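Local coordinates for protein putative citrate lyase, alfa subunit (Streptococcus mutans, PDB 2HJ0) that belongs to the citrate lyase alpha subunit (CitF) family and probably serves as the alpha subunit of a larger enzyme complex, at residues M82-I87 with I95-S100. Sequence-based numbering, arbitrary orientation.
Sequences MVLDEI and ISIAPS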
HETATM    1  N   MSE A  82      11.867 -24.991   2.618  1.00 27.58           N
HETATM    2  CA  MSE A  82      12.736 -24.800   1.473  1.00 29.71           C
HETATM    3  C   MSE A  82      13.895 -23.850   1.805  1.00 29.16           C
HETATM    4  O   MSE A  82      15.059 -24.247   1.763  1.00 28.98           O
HETATM    5  CB  MSE A  82      11.908 -24.240   0.325  1.00 34.25           C
HETATM    6  CG  MSE A  82      12.451 -24.514  -1.055  1.00 40.54           C
HETATM    7 SE   MSE A  82      11.198 -23.832  -2.341  1.00 51.56          SE
HETATM    8  CE  MSE A  82       9.802 -25.134  -2.140  1.00 46.53           C
ATOM      9  N   VAL A  83      13.569 -22.602   2.137  1.00 27.30           N
ATOM     10  CA  VAL A  83      14.586 -21.610   2.456  1.00 25.46           C
ATOM     11  C   VAL A  83      15.496 -22.061   3.593  1.00 25.67           C
ATOM     12  O   VAL A  83      16.713 -22.162   3.422  1.00 25.48           O
ATOM     13  CB  VAL A  83      13.942 -20.261   2.835  1.00 24.50           C
ATOM     14  CG1 VAL A  83      15.009 -19.248   3.218  1.00 23.09           C
ATOM     15  CG2 VAL A  83      13.128 -19.745   1.678  1.00 23.56           C
ATOM     16  N   LEU A  84      14.895 -22.328   4.747  1.00 25.37           N
ATOM     17  CA  LEU A  84      15.628 -22.764   5.927  1.00 25.37           C
ATOM     18  C   LEU A  84      16.626 -23.872   5.620  1.00 26.27           C
ATOM     19  O   LEU A  84      17.800 -23.791   5.982  1.00 26.24           O
ATOM     20  CB  LEU A  84      14.647 -23.236   7.002  1.00 23.41           C
ATOM     21  CG  LEU A  84      14.491 -22.304   8.198  1.00 21.08           C
ATOM     22  CD1 LEU A  84      14.399 -20.868   7.751  1.00 20.56           C
ATOM     23  CD2 LEU A  84      13.266 -22.712   8.978  1.00 20.64           C
ATOM     24  N   ASP A  85      16.162 -24.909   4.939  1.00 27.22           N
ATOM     25  CA  ASP A  85      17.040 -26.018   4.612  1.00 27.90           C
ATOM     26  C   ASP A  85      18.262 -25.552   3.835  1.00 28.04           C
ATOM     27  O   ASP A  85      19.382 -25.988   4.099  1.00 29.32           O
ATOM     28  CB  ASP A  85      16.275 -27.071   3.820  1.00 28.95           C
ATOM     29  CG  ASP A  85      17.078 -28.324   3.606  1.00 31.34           C
ATOM     30  OD1 ASP A  85      17.918 -28.332   2.675  1.00 32.31           O
ATOM     31  OD2 ASP A  85      16.873 -29.296   4.372  1.00 32.92           O
ATOM     32  N   GLU A  86      18.059 -24.653   2.881  1.00 27.76           N
ATOM     33  CA  GLU A  86      19.174 -24.149   2.099  1.00 27.05           C
ATOM     34  C   GLU A  86      20.084 -23.304   2.991  1.00 26.52           C
ATOM     35  O   GLU A  86      21.299 -23.261   2.792  1.00 25.99           O
ATOM     36  CB  GLU A  86      18.663 -23.326   0.920  1.00 28.24           C
ATOM     37  CG  GLU A  86      19.734 -23.020  -0.123  1.00 30.69           C
ATOM     38  CD  GLU A  86      20.348 -24.278  -0.725  1.00 31.68           C
ATOM     39  OE1 GLU A  86      21.592 -24.419  -0.670  1.00 32.02           O
ATOM     40  OE2 GLU A  86      19.587 -25.124  -1.249  1.00 33.37           O
ATOM     41  N   ILE A  87      19.498 -22.624   3.973  1.00 25.58           N
ATOM     42  CA  ILE A  87      20.299 -21.820   4.885  1.00 24.88           C
ATOM     43  C   ILE A  87      21.195 -22.791   5.663  1.00 26.35           C
ATOM     44  O   ILE A  87      22.390 -22.555   5.823  1.00 26.65           O
ATOM     45  CB  ILE A  87      19.438 -21.057   5.924  1.00 23.92           C
ATOM     46  CG1 ILE A  87      18.348 -20.232   5.238  1.00 23.42           C
ATOM     47  CG2 ILE A  87      20.337 -20.152   6.757  1.00 23.06           C
ATOM     48  CD1 ILE A  87      18.840 -18.995   4.523  1.00 23.57           C
ATOM     49  N   ILE A  95      20.217 -17.930  13.205  1.00 16.72           N
ATOM     50  CA  ILE A  95      19.219 -17.155  12.481  1.00 15.09           C
ATOM     51  C   ILE A  95      17.983 -16.966  13.326  1.00 14.59           C
ATOM     52  O   ILE A  95      17.560 -17.873  14.040  1.00 13.19           O
ATOM     53  CB  ILE A  95      18.810 -17.836  11.151  1.00 14.67           C
ATOM     54  CG1 ILE A  95      19.977 -17.759  10.164  1.00 13.19           C
ATOM     55  CG2 ILE A  95      17.578 -17.154  10.554  1.00 13.27           C
ATOM     56  CD1 ILE A  95      20.458 -16.351   9.927  1.00  8.61           C
ATOM     57  N   SER A  96      17.416 -15.768  13.252  1.00 14.15           N
ATOM     58  CA  SER A  96      16.214 -15.448  14.010  1.00 12.64           C
ATOM     59  C   SER A  96      15.008 -15.587  13.080  1.00 11.85           C
ATOM     60  O   SER A  96      14.900 -14.892  12.076  1.00 11.79           O
ATOM     61  CB  SER A  96      16.324 -14.027  14.551  1.00 10.91           C
ATOM     62  OG  SER A  96      15.435 -13.862  15.624  1.00 10.67           O
ATOM     63  N   ILE A  97      14.102 -16.484  13.429  1.00 10.84           N
ATOM     64  CA  ILE A  97      12.938 -16.751  12.603  1.00 11.25           C
ATOM     65  C   ILE A  97      11.697 -15.934  13.039  1.00 10.71           C
ATOM     66  O   ILE A  97      11.374 -15.838  14.231  1.00 11.36           O
ATOM     67  CB  ILE A  97      12.667 -18.292  12.644  1.00 13.21           C
ATOM     68  CG1 ILE A  97      11.995 -18.788  11.378  1.00 13.30           C
ATOM     69  CG2 ILE A  97      11.744 -18.642  13.813  1.00 15.71           C
ATOM     70  CD1 ILE A  97      11.652 -20.260  11.481  1.00 12.35           C
ATOM     71  N   ALA A  98      11.019 -15.319  12.075  1.00  9.36           N
ATOM     72  CA  ALA A  98       9.836 -14.527  12.386  1.00  8.46           C
ATOM     73  C   ALA A  98       8.655 -14.832  11.458  1.00  8.40           C
ATOM     74  O   ALA A  98       8.148 -13.951  10.760  1.00  7.12           O
ATOM     75  CB  ALA A  98      10.173 -13.037  12.346  1.00  6.30           C
ATOM     76  N   PRO A  99       8.209 -16.101  11.426  1.00  9.00           N
ATOM     77  CA  PRO A  99       7.076 -16.495  10.575  1.00  8.65           C
ATOM     78  C   PRO A  99       5.752 -16.004  11.167  1.00  8.90           C
ATOM     79  O   PRO A  99       5.597 -15.954  12.386  1.00  8.28           O
ATOM     80  CB  PRO A  99       7.164 -18.019  10.574  1.00  8.19           C
ATOM     81  CG  PRO A  99       7.673 -18.310  11.959  1.00  8.61           C
ATOM     82  CD  PRO A  99       8.756 -17.270  12.145  1.00  8.24           C
ATOM     83  N   SER A 100       4.804 -15.625  10.312  1.00  9.40           N
ATOM     84  CA  SER A 100       3.501 -15.181  10.795  1.00  7.76           C
ATOM     85  C   SER A 100       2.870 -16.292  11.646  1.00  8.71           C
ATOM     86  O   SER A 100       2.109 -16.002  12.565  1.00 11.38           O
ATOM     87  CB  SER A 100       2.596 -14.801   9.629  1.00  5.55           C
ATOM     88  OG  SER A 100       2.460 -15.856   8.705  1.00  5.94           O
TER
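Leu84 and Ile97 meet through their methyl ends, Leu84 CD2 lying 3.9 Å from Ile97 CD1. The two side chains cross at about a right angle. In Ile97 CG1 is anti to the backbone N (chi1 -151°) and the branch runs on extended (chi2 -176°), which brings CD1 to Leu84. About one helical turn after Leu84, Ile87 meets Ile95, two residues before Ile97 in the strand, with Ile87 CG2 at 4.2 Å from Ile95 CG1. They too cross nearly perpendicularly. The helix backbone is held by its own bonds, such as Ile87 N to Val83 O at 2.9 Å. Leu84 also rests on Ile67 and Phe69 of strand 66-69. Ile87 packs further on Ile56 of helix 52-58, and Ile97 on Val118 and Ile121 of strand 118-123. Backbone hydrogen bonds fix strand 95-99 between its parallel neighbours 66-69 and 118-123 in a large mixed sheet. Helix 79-89 and strand 95-99 thus complete a beta-alpha-beta unit that starts at strand 66-69, consistent with the family's Rossmann-like clan. All four touching residues are buried. Between 82-87 and 95-100 the contact is purely apolar, so it rests on van der Waals contact and on keeping these side chains from water.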